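Local coordinates for beta sliding clamp (Bartonella birtlesii LL-WM9, PDB 6PTR), which probably encircles DNA as a head-to-tail ring-shaped homodimer, tethering polymerases for processive replication, and is bound here by the antibiotic griselimycin, at residues 309-312 and 313-316; 272-275 and 276-279; 355-358 and 359-362; 184-187 and 188-191. One frame throughout, in Å; residues are numbered along the deposited sequence.

How the contacts relate
In all four contacts a side-chain oxygen of Asn or Asp reaches forward to accept from a backbone N-H two or three residues on, but the settings differ. Contact 4, about 14 Å from the centre of the chain, is mostly buried and the only one with a salt bridge between its segments. Contact 1 lies about 34 Å from that centre, at a hairpin end where the second subunit carries the sheet onward. Contacts 2, 3 and 4 all belong to one eight-stranded sheet that spans the central and C-terminal domains: contact 2 turns its edge strand into a helix, contact 3 is a surface loop, and contacts 3 and 4, with centres about 15 Å apart, both meet the bound peptide.

Contact 1: 309-312 and 313-316; sequences VNNP and DSGS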
ATOM      1  N   VAL C 309      24.790   8.229  13.804  1.00 16.67           N
ATOM      2  CA  VAL C 309      24.597   7.035  12.977  1.00 15.23           C
ATOM      3  C   VAL C 309      25.647   7.050  11.877  1.00 18.29           C
ATOM      4  O   VAL C 309      25.918   8.101  11.290  1.00 18.36           O
ATOM      5  CB  VAL C 309      23.187   6.966  12.358  1.00 17.96           C
ATOM      6  CG1 VAL C 309      23.019   5.726  11.456  1.00 16.90           C
ATOM      7  CG2 VAL C 309      22.118   6.987  13.454  1.00 19.41           C
ATOM      8  N   ASN C 310      26.267   5.890  11.624  1.00 17.12           N
ATOM      9  CA  ASN C 310      27.263   5.752  10.563  1.00 18.00           C
ATOM     10  C   ASN C 310      26.846   4.573   9.705  1.00 19.35           C
ATOM     11  O   ASN C 310      26.496   3.517  10.240  1.00 22.65           O
ATOM     12  CB  ASN C 310      28.690   5.511  11.097  1.00 22.59           C
ATOM     13  CG  ASN C 310      29.275   6.723  11.826  1.00 35.08           C
ATOM     14  OD1 ASN C 310      29.590   7.743  11.210  1.00 41.64           O
ATOM     15  ND2 ASN C 310      29.436   6.604  13.143  1.00 36.59           N
ATOM     16  N   ASN C 311      26.862   4.751   8.389  1.00 17.10           N
ATOM     17  CA  ASN C 311      26.546   3.665   7.458  1.00 18.53           C
ATOM     18  C   ASN C 311      27.555   3.735   6.326  1.00 17.17           C
ATOM     19  O   ASN C 311      27.650   4.754   5.637  1.00 19.99           O
ATOM     20  CB  ASN C 311      25.107   3.773   6.937  1.00 18.13           C
ATOM     21  CG  ASN C 311      24.783   2.802   5.777  1.00 27.13           C
ATOM     22  OD1 ASN C 311      25.605   2.021   5.315  1.00 23.41           O
ATOM     23  ND2 ASN C 311      23.540   2.888   5.285  1.00 44.90           N
ATOM     24  N   PRO C 312      28.342   2.679   6.110  1.00 17.90           N
ATOM     25  CA  PRO C 312      29.413   2.772   5.111  1.00 16.77           C
ATOM     26  C   PRO C 312      28.913   2.938   3.698  1.00 19.22           C
ATOM     27  O   PRO C 312      29.712   3.281   2.818  1.00 21.18           O
ATOM     28  CB  PRO C 312      30.156   1.438   5.266  1.00 20.63           C
ATOM     29  CG  PRO C 312      29.113   0.504   5.802  1.00 18.01           C
ATOM     30  CD  PRO C 312      28.284   1.350   6.745  1.00 19.61           C
ATOM     31  N   ASP C 313      27.632   2.668   3.441  1.00 18.35           N
ATOM     32  CA  ASP C 313      27.094   2.823   2.108  1.00 24.09           C
ATOM     33  C   ASP C 313      26.480   4.194   1.871  1.00 19.90           C
ATOM     34  O   ASP C 313      26.135   4.490   0.721  1.00 28.07           O
ATOM     35  CB  ASP C 313      26.040   1.743   1.832  1.00 26.25           C
ATOM     36  CG  ASP C 313      26.615   0.342   1.887  1.00 31.42           C
ATOM     37  OD1 ASP C 313      27.784   0.154   1.473  1.00 27.00           O
ATOM     38  OD2 ASP C 313      25.893  -0.574   2.336  1.00 29.49           O
ATOM     39  N   SER C 314      26.341   5.036   2.903  1.00 17.25           N
ATOM     40  CA  SER C 314      25.665   6.318   2.708  0.59 18.28           C
ATOM     41  C   SER C 314      26.322   7.508   3.394  1.00 17.02           C
ATOM     42  O   SER C 314      26.209   8.625   2.875  1.00 19.64           O
ATOM     43  CB  SER C 314      24.207   6.229   3.180  0.59 17.68           C
ATOM     44  OG  SER C 314      24.132   5.961   4.562  0.59 17.57           O
ATOM     45  N   GLY C 315      26.971   7.339   4.532  1.00 15.39           N
ATOM     46  CA  GLY C 315      27.554   8.488   5.205  1.00 16.84           C
ATOM     47  C   GLY C 315      27.298   8.469   6.695  1.00 18.03           C
ATOM     48  O   GLY C 315      27.326   7.403   7.319  1.00 19.03           O
ATOM     49  N   SER C 316      27.067   9.639   7.285  1.00 17.79           N
ATOM     50  CA  SER C 316      26.878   9.743   8.725  1.00 14.83           C
ATOM     51  C   SER C 316      25.795  10.767   9.005  1.00 16.94           C
ATOM     52  O   SER C 316      25.473  11.611   8.164  1.00 18.95           O
ATOM     53  CB  SER C 316      28.161  10.138   9.450  1.00 19.79           C
ATOM     54  OG  SER C 316      28.643  11.396   8.986  1.00 22.71           O
TER
HETATM   55  O   HOH W   1      30.545   0.386   1.563  1.00 37.78           O
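Asn311 faces both Ser314 and Gly315, a classic beta bulge at the end of the hairpin formed by strands 304-311 and 315-322. Its carbonyl O takes two backbone bonds: Gly315 N comes in the carbonyl plane at 2.9 Å, whereas Ser314 N, 3.0 Å from the same O, stands well above it. Asn311 N completes the pair by donating to Gly315 O.

The Asn311 side chain starts with CB, which lies 3.4 Å from Ser314 OG in the conformer given here, one of two modelled for Ser314. With CG anti to the backbone N (chi1 170°), the amide reaches forward over the turn, and CG still has that OG beside it. OD1 then accepts from Asp313 N at 2.8 Å; the bond is nearly straight, but the donor sits 53° above the amide's carbonyl plane. At the other tip, ND2 is 3.2 Å from Ser314 OG, badly angled for a bond between them; in this conformer both instead donate to Ile288 O, which ties this corner to a neighbouring loop.

Asp313 OD2 forms a salt bridge with Arg292 and also bonds to Asn290, and a water joins OD1 to Pro312 O, weakly at the latter. The second subunit packs here too: Ser316 pairs with one of its strands, and Gln119 of that subunit bonds to Pro312 O. On the face of Asn310 and Ser316, Asn310 OD1 rests 3.3 Å from Ser316 CB.

Contact 2: 272-275 and 276-279; sequences IVNR and QDFS
The amide of Asn274 and the carboxylate of Asp277 lie stacked, their planes 21° apart, with Asp277 OD2 3.4 Å from Asn274 CG. The next flat pair is less regular: in one of the two modelled conformers of Gln276, its CD lies over one face of the Arg275 guanidinium, the planes 67° apart. The third flat group, the Phe278 ring, is met obliquely by Val273 CG2, whose closest approach is to Phe278 CB at 3.7 Å.

Asn274 is the N-cap of helix 275-285. Its CG stands anti to the backbone N (chi1 179°), which swings OD1 over the first turn to accept from Asp277 N at 2.8 Å in a nearly straight bond. The main chain follows at once, with Phe278 N donating to Asn274 O at 2.9 Å. One residue further on, Arg275 O is gripped twice by a single residue: Ser279 N and Ser279 OG both donate to it, each at 2.9 Å, from opposite faces of the carbonyl plane. The hydroxyl of Ser279 is thereby folded back onto its own helix.

Arg275 bends at its third torsion and carries its guanidinium away from the cap, where NE bonds to Ser348 O and NH1 to Ala343 O at the end of helix 336-345. Phe278 points into the domain, edge-to-face with Phe353 of strand 350-355 and against Leu339 of helix 336-345. Val273 joins it on Leu305 of strand 304-311, so edge strand 269-274 and the helix that follows share one apolar layer.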
ATOM      1  N   ILE C 272      16.664  11.154  31.344  1.00 22.59           N
ATOM      2  CA  ILE C 272      15.316  11.597  31.002  1.00 28.29           C
ATOM      3  C   ILE C 272      15.406  12.488  29.777  1.00 27.60           C
ATOM      4  O   ILE C 272      16.203  13.429  29.748  1.00 27.60           O
ATOM      5  CB  ILE C 272      14.627  12.370  32.135  1.00 30.60           C
ATOM      6  CG1 ILE C 272      14.717  11.625  33.469  1.00 31.82           C
ATOM      7  CG2 ILE C 272      13.177  12.611  31.743  1.00 30.50           C
ATOM      8  CD1 ILE C 272      14.167  12.438  34.648  1.00 37.36           C
ATOM      9  N   VAL C 273      14.570  12.210  28.781  1.00 27.62           N
ATOM     10  CA  VAL C 273      14.530  13.020  27.576  1.00 27.20           C
ATOM     11  C   VAL C 273      13.075  13.323  27.260  1.00 26.72           C
ATOM     12  O   VAL C 273      12.161  12.610  27.677  1.00 26.00           O
ATOM     13  CB  VAL C 273      15.214  12.325  26.372  1.00 27.18           C
ATOM     14  CG1 VAL C 273      16.702  12.113  26.636  1.00 29.02           C
ATOM     15  CG2 VAL C 273      14.543  11.004  26.070  1.00 24.01           C
ATOM     16  N   ASN C 274      12.870  14.401  26.515  1.00 25.20           N
ATOM     17  CA  ASN C 274      11.567  14.655  25.926  1.00 30.15           C
ATOM     18  C   ASN C 274      11.301  13.588  24.885  1.00 27.99           C
ATOM     19  O   ASN C 274      12.064  13.446  23.922  1.00 27.67           O
ATOM     20  CB  ASN C 274      11.519  16.038  25.292  1.00 27.70           C
ATOM     21  CG  ASN C 274      10.186  16.331  24.642  1.00 32.52           C
ATOM     22  OD1 ASN C 274       9.855  15.783  23.596  1.00 28.50           O
ATOM     23  ND2 ASN C 274       9.416  17.209  25.259  1.00 33.35           N
ATOM     24  N   ARG C 275      10.213  12.845  25.067  1.00 26.70           N
ATOM     25  CA  ARG C 275      10.009  11.655  24.247  1.00 28.11           C
ATOM     26  C   ARG C 275       9.875  12.008  22.771  1.00 26.20           C
ATOM     27  O   ARG C 275      10.440  11.323  21.910  1.00 22.64           O
ATOM     28  CB  ARG C 275       8.773  10.893  24.726  1.00 29.75           C
ATOM     29  CG  ARG C 275       8.537   9.606  23.973  1.00 28.15           C
ATOM     30  CD  ARG C 275       7.464   8.801  24.616  1.00 31.20           C
ATOM     31  NE  ARG C 275       6.217   9.532  24.585  1.00 32.76           N
ATOM     32  CZ  ARG C 275       5.343   9.477  23.589  1.00 44.65           C
ATOM     33  NH1 ARG C 275       5.570   8.698  22.538  1.00 40.44           N
ATOM     34  NH2 ARG C 275       4.228  10.195  23.652  1.00 51.66           N
ATOM     35  N   GLN C 276       9.119  13.058  22.464  1.00 25.81           N
ATOM     36  CA  GLN C 276       8.871  13.432  21.078  0.51 27.28           C
ATOM     37  C   GLN C 276      10.141  13.954  20.415  1.00 27.42           C
ATOM     38  O   GLN C 276      10.440  13.631  19.259  1.00 26.11           O
ATOM     39  CB  GLN C 276       7.748  14.477  21.048  0.51 30.81           C
ATOM     40  CG  GLN C 276       6.392  13.992  21.608  0.51 35.74           C
ATOM     41  CD  GLN C 276       6.282  13.903  23.158  0.51 37.98           C
ATOM     42  OE1 GLN C 276       7.119  14.417  23.916  0.51 26.22           O
ATOM     43  NE2 GLN C 276       5.221  13.244  23.618  0.51 36.88           N
ATOM     44  N   ASP C 277      10.896  14.776  21.142  1.00 29.52           N
ATOM     45  CA  ASP C 277      12.149  15.296  20.600  1.00 22.03           C
ATOM     46  C   ASP C 277      13.147  14.173  20.357  1.00 22.96           C
ATOM     47  O   ASP C 277      13.877  14.183  19.355  1.00 25.65           O
ATOM     48  CB  ASP C 277      12.723  16.337  21.562  1.00 24.12           C
ATOM     49  CG  ASP C 277      11.877  17.590  21.635  1.00 36.10           C
ATOM     50  OD1 ASP C 277      11.028  17.820  20.739  1.00 33.59           O
ATOM     51  OD2 ASP C 277      12.068  18.357  22.593  1.00 37.81           O
ATOM     52  N   PHE C 278      13.211  13.206  21.281  1.00 22.09           N
ATOM     53  CA  PHE C 278      14.107  12.055  21.126  1.00 22.87           C
ATOM     54  C   PHE C 278      13.683  11.195  19.945  1.00 20.47           C
ATOM     55  O   PHE C 278      14.512  10.801  19.113  1.00 19.86           O
ATOM     56  CB  PHE C 278      14.106  11.234  22.419  1.00 21.88           C
ATOM     57  CG  PHE C 278      14.924   9.975  22.350  1.00 22.79           C
ATOM     58  CD1 PHE C 278      16.301  10.026  22.492  1.00 24.35           C
ATOM     59  CD2 PHE C 278      14.319   8.745  22.138  1.00 25.38           C
ATOM     60  CE1 PHE C 278      17.058   8.867  22.427  1.00 20.90           C
ATOM     61  CE2 PHE C 278      15.077   7.583  22.059  1.00 22.42           C
ATOM     62  CZ  PHE C 278      16.435   7.645  22.222  1.00 19.11           C
ATOM     63  N   SER C 279      12.388  10.886  19.862  1.00 21.16           N
ATOM     64  CA  SER C 279      11.886  10.066  18.764  1.00 22.32           C
ATOM     65  C   SER C 279      12.164  10.712  17.411  1.00 22.67           C
ATOM     66  O   SER C 279      12.596  10.035  16.471  1.00 21.06           O
ATOM     67  CB  SER C 279      10.381   9.831  18.937  1.00 25.47           C
ATOM     68  OG  SER C 279      10.141   9.109  20.130  1.00 34.22           O
TER

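Contact 3: 355-358 and 359-362; sequences LSDA and VAPA
Leu355 lays CD2 against Ala362 CB at 3.5 Å, tighter than an ordinary carbon contact, where the chain leaves one strand and enters the next. Further out, Ser356 CB meets Ala360 CB at 3.8 Å. The end of the loop is a type I beta turn from Asp357 to Ala360, closed by a weak bond from Ala360 N to Asp357 O at 3.3 Å.

The side chain of Asp357 reinforces it. Chi1 of 57° puts CG between the backbone N and the carbonyl carbon and folds the carboxylate under the turn, where OD1 accepts from Val359 N at 3.0 Å through its anti lone pair, an Asx turn. The same oxygen brushes Val359 CG2 and Ala360 CB.

Where the two arms separate, a water fills in for direct pairing: it accepts from Ser356 N and donates to Asp357 O and Ala360 O, each at 2.8 Å. Val359 and Pro361 both pack on the bound griselimycin peptide. The loop links the neighbouring antiparallel strands 350-355 and 362-366; at its base Leu355 rests on Leu330 and Ala362 on Phe334, both of strand 330-335.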
ATOM      1  N   LEU C 355      20.122   3.061  32.985  1.00 18.99           N
ATOM      2  CA  LEU C 355      21.241   2.487  32.262  1.00 18.21           C
ATOM      3  C   LEU C 355      22.295   1.992  33.236  1.00 18.86           C
ATOM      4  O   LEU C 355      22.394   2.451  34.377  1.00 22.80           O
ATOM      5  CB  LEU C 355      21.874   3.525  31.314  1.00 19.57           C
ATOM      6  CG  LEU C 355      20.856   4.133  30.352  1.00 26.18           C
ATOM      7  CD1 LEU C 355      21.431   5.347  29.638  1.00 29.69           C
ATOM      8  CD2 LEU C 355      20.430   3.049  29.363  1.00 20.24           C
ATOM      9  N   SER C 356      23.125   1.085  32.735  1.00 22.04           N
ATOM     10  CA  SER C 356      24.303   0.662  33.470  1.00 27.97           C
ATOM     11  C   SER C 356      25.511   0.994  32.599  1.00 36.13           C
ATOM     12  O   SER C 356      25.838   2.167  32.400  1.00 44.70           O
ATOM     13  CB  SER C 356      24.215  -0.832  33.796  1.00 30.33           C
ATOM     14  OG  SER C 356      25.188  -1.196  34.744  1.00 40.70           O
ATOM     15  N   ASP C 357      26.143  -0.022  32.037  1.00 28.68           N
ATOM     16  CA  ASP C 357      27.276   0.180  31.148  1.00 25.87           C
ATOM     17  C   ASP C 357      26.839  -0.029  29.699  1.00 21.69           C
ATOM     18  O   ASP C 357      25.671  -0.285  29.391  1.00 21.46           O
ATOM     19  CB  ASP C 357      28.425  -0.759  31.520  1.00 27.17           C
ATOM     20  CG  ASP C 357      28.003  -2.214  31.505  1.00 37.65           C
ATOM     21  OD1 ASP C 357      27.754  -2.753  30.405  1.00 36.40           O
ATOM     22  OD2 ASP C 357      27.899  -2.825  32.593  1.00 46.87           O
ATOM     23  N   ALA C 358      27.808   0.063  28.787  1.00 19.53           N
ATOM     24  CA  ALA C 358      27.465   0.109  27.375  1.00 19.68           C
ATOM     25  C   ALA C 358      26.995  -1.227  26.812  1.00 16.34           C
ATOM     26  O   ALA C 358      26.451  -1.249  25.704  1.00 23.63           O
ATOM     27  CB  ALA C 358      28.679   0.602  26.581  1.00 23.78           C
ATOM     28  N   VAL C 359      27.206  -2.339  27.508  1.00 17.14           N
ATOM     29  CA  VAL C 359      26.715  -3.596  26.958  1.00 19.46           C
ATOM     30  C   VAL C 359      25.713  -4.275  27.886  1.00 24.99           C
ATOM     31  O   VAL C 359      25.470  -5.472  27.763  1.00 26.82           O
ATOM     32  CB  VAL C 359      27.872  -4.543  26.592  1.00 25.81           C
ATOM     33  CG1 VAL C 359      28.685  -3.928  25.442  1.00 30.63           C
ATOM     34  CG2 VAL C 359      28.752  -4.826  27.801  1.00 29.46           C
ATOM     35  N   ALA C 360      25.116  -3.511  28.818  1.00 21.30           N
ATOM     36  CA  ALA C 360      24.129  -4.058  29.740  1.00 18.30           C
ATOM     37  C   ALA C 360      22.729  -3.612  29.351  1.00 15.76           C
ATOM     38  O   ALA C 360      22.556  -2.517  28.813  1.00 19.25           O
ATOM     39  CB  ALA C 360      24.424  -3.603  31.173  1.00 24.04           C
ATOM     40  N   PRO C 361      21.713  -4.439  29.619  1.00 18.23           N
ATOM     41  CA  PRO C 361      20.341  -4.077  29.227  1.00 17.63           C
ATOM     42  C   PRO C 361      19.900  -2.764  29.850  1.00 20.66           C
ATOM     43  O   PRO C 361      20.245  -2.450  30.989  1.00 20.22           O
ATOM     44  CB  PRO C 361      19.494  -5.243  29.768  1.00 17.40           C
ATOM     45  CG  PRO C 361      20.412  -6.357  29.965  1.00 27.29           C
ATOM     46  CD  PRO C 361      21.785  -5.780  30.222  1.00 25.21           C
ATOM     47  N   ALA C 362      19.110  -2.012  29.094  1.00 16.51           N
ATOM     48  CA  ALA C 362      18.528  -0.754  29.542  1.00 17.86           C
ATOM     49  C   ALA C 362      17.085  -1.013  29.933  1.00 21.33           C
ATOM     50  O   ALA C 362      16.395  -1.782  29.265  1.00 21.37           O
ATOM     51  CB  ALA C 362      18.570   0.295  28.436  1.00 21.02           C
TER
HETATM   52  O   HOH W   2      22.969  -0.084  30.141  1.00 18.37           O

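Contact 4: 184-187 and 188-191; sequences ATDG and HRLA
Asp186 OD1 is gripped by two backbone N-H groups, Arg189 N at 2.8 Å, nearly in line with the C-O bond, and His188 N at 2.9 Å, from the anti side and out of the carboxylate plane. Chi1 of 64° holds the carboxylate across the turn for this. OD2, the other oxygen, takes both NE and NH2 of Arg189 in a side-on salt bridge, each 2.9 Å from Asp186 OD2. That oxygen lies almost in the guanidinium plane, while both nitrogens approach it from one face of the carboxylate, some 40° out of plane for NE. Arg189 is modelled in two conformers and this describes one; its NH1 pairs with Asp341.

The turn closes the beta hairpin of strands 179-185 and 189-196 in the central domain, with Ala184 and Ala191 as a hydrogen-bonded antiparallel pair. Thr185 OG1 has two tasks: it donates to Arg189 O at 2.7 Å and accepts from Gly187 N at 3.1 Å, making an ST turn. Asp186 N shares Arg189 O.

Gly187 makes backbone hydrogen bonds to the bound griselimycin, and Thr185 and Leu190 pack on its apolar side chains. The His188 ring has Gly187 O over one face, and a water sits 2.9 Å from His188 ND1.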
ATOM      1  N   ALA C 184       6.557 -10.455  26.559  1.00 17.70           N
ATOM      2  CA  ALA C 184       6.971 -10.838  25.221  1.00 15.05           C
ATOM      3  C   ALA C 184       8.400 -10.370  25.001  1.00 16.76           C
ATOM      4  O   ALA C 184       8.810  -9.316  25.492  1.00 17.05           O
ATOM      5  CB  ALA C 184       6.071 -10.221  24.127  1.00 18.12           C
ATOM      6  N   THR C 185       9.134 -11.143  24.228  1.00 16.49           N
ATOM      7  CA  THR C 185      10.490 -10.738  23.901  1.00 17.14           C
ATOM      8  C   THR C 185      10.892 -11.385  22.589  1.00 19.71           C
ATOM      9  O   THR C 185      10.381 -12.438  22.200  1.00 19.73           O
ATOM     10  CB  THR C 185      11.448 -11.126  25.025  1.00 16.56           C
ATOM     11  OG1 THR C 185      12.769 -10.638  24.722  1.00 17.25           O
ATOM     12  CG2 THR C 185      11.513 -12.631  25.157  1.00 18.23           C
ATOM     13  N   ASP C 186      11.835 -10.738  21.910  1.00 16.64           N
ATOM     14  CA  ASP C 186      12.473 -11.300  20.733  1.00 18.60           C
ATOM     15  C   ASP C 186      13.972 -11.497  20.947  1.00 21.18           C
ATOM     16  O   ASP C 186      14.701 -11.709  19.976  1.00 20.57           O
ATOM     17  CB  ASP C 186      12.202 -10.404  19.521  1.00 17.14           C
ATOM     18  CG  ASP C 186      12.810  -9.017  19.656  1.00 25.55           C
ATOM     19  OD1 ASP C 186      13.461  -8.715  20.686  1.00 19.21           O
ATOM     20  OD2 ASP C 186      12.620  -8.225  18.714  1.00 23.68           O
ATOM     21  N   GLY C 187      14.443 -11.417  22.192  1.00 17.56           N
ATOM     22  CA  GLY C 187      15.843 -11.524  22.517  1.00 20.98           C
ATOM     23  C   GLY C 187      16.587 -10.205  22.500  1.00 18.48           C
ATOM     24  O   GLY C 187      17.764 -10.168  22.890  1.00 18.08           O
ATOM     25  N   HIS C 188      15.939  -9.126  22.056  1.00 17.50           N
ATOM     26  CA  HIS C 188      16.562  -7.805  22.019  1.00 17.89           C
ATOM     27  C   HIS C 188      15.715  -6.799  22.778  1.00 18.69           C
ATOM     28  O   HIS C 188      16.246  -5.999  23.551  1.00 18.16           O
ATOM     29  CB  HIS C 188      16.755  -7.361  20.570  1.00 18.50           C
ATOM     30  CG  HIS C 188      17.710  -8.237  19.831  1.00 22.41           C
ATOM     31  ND1 HIS C 188      17.294  -9.217  18.958  1.00 31.01           N
ATOM     32  CD2 HIS C 188      19.059  -8.329  19.889  1.00 25.91           C
ATOM     33  CE1 HIS C 188      18.353  -9.850  18.479  1.00 28.45           C
ATOM     34  NE2 HIS C 188      19.436  -9.325  19.023  1.00 27.52           N
ATOM     35  N   ARG C 189      14.407  -6.815  22.505  1.00 18.05           N
ATOM     36  CA  ARG C 189      13.397  -6.033  23.210  0.72 16.90           C
ATOM     37  C   ARG C 189      12.647  -6.969  24.151  1.00 18.59           C
ATOM     38  O   ARG C 189      12.436  -8.140  23.830  1.00 20.61           O
ATOM     39  CB  ARG C 189      12.391  -5.405  22.221  0.72 22.95           C
ATOM     40  CG  ARG C 189      13.006  -4.626  21.051  0.72 30.46           C
ATOM     41  CD  ARG C 189      11.968  -4.333  19.970  0.72 31.70           C
ATOM     42  NE  ARG C 189      11.672  -5.513  19.159  0.72 23.02           N
ATOM     43  CZ  ARG C 189      10.821  -5.522  18.138  0.72 32.34           C
ATOM     44  NH1 ARG C 189      10.181  -4.414  17.792  0.72 34.88           N
ATOM     45  NH2 ARG C 189      10.599  -6.644  17.469  0.72 35.87           N
ATOM     46  N   LEU C 190      12.232  -6.456  25.303  1.00 16.52           N
ATOM     47  CA  LEU C 190      11.321  -7.227  26.142  1.00 16.75           C
ATOM     48  C   LEU C 190      10.270  -6.282  26.685  1.00 17.10           C
ATOM     49  O   LEU C 190      10.584  -5.140  27.035  1.00 17.84           O
ATOM     50  CB  LEU C 190      12.034  -7.922  27.314  1.00 17.20           C
ATOM     51  CG  LEU C 190      11.112  -8.683  28.284  1.00 16.13           C
ATOM     52  CD1 LEU C 190      11.805  -9.962  28.780  1.00 21.33           C
ATOM     53  CD2 LEU C 190      10.699  -7.837  29.461  1.00 17.69           C
ATOM     54  N   ALA C 191       9.022  -6.763  26.758  1.00 16.61           N
ATOM     55  CA  ALA C 191       7.941  -5.981  27.330  1.00 17.35           C
ATOM     56  C   ALA C 191       7.291  -6.798  28.438  1.00 17.31           C
ATOM     57  O   ALA C 191       7.095  -8.005  28.283  1.00 19.06           O
ATOM     58  CB  ALA C 191       6.872  -5.607  26.262  1.00 17.98           C
TER
HETATM   59  O   HOH W   3      14.900  -8.774  17.355  1.00 58.89           O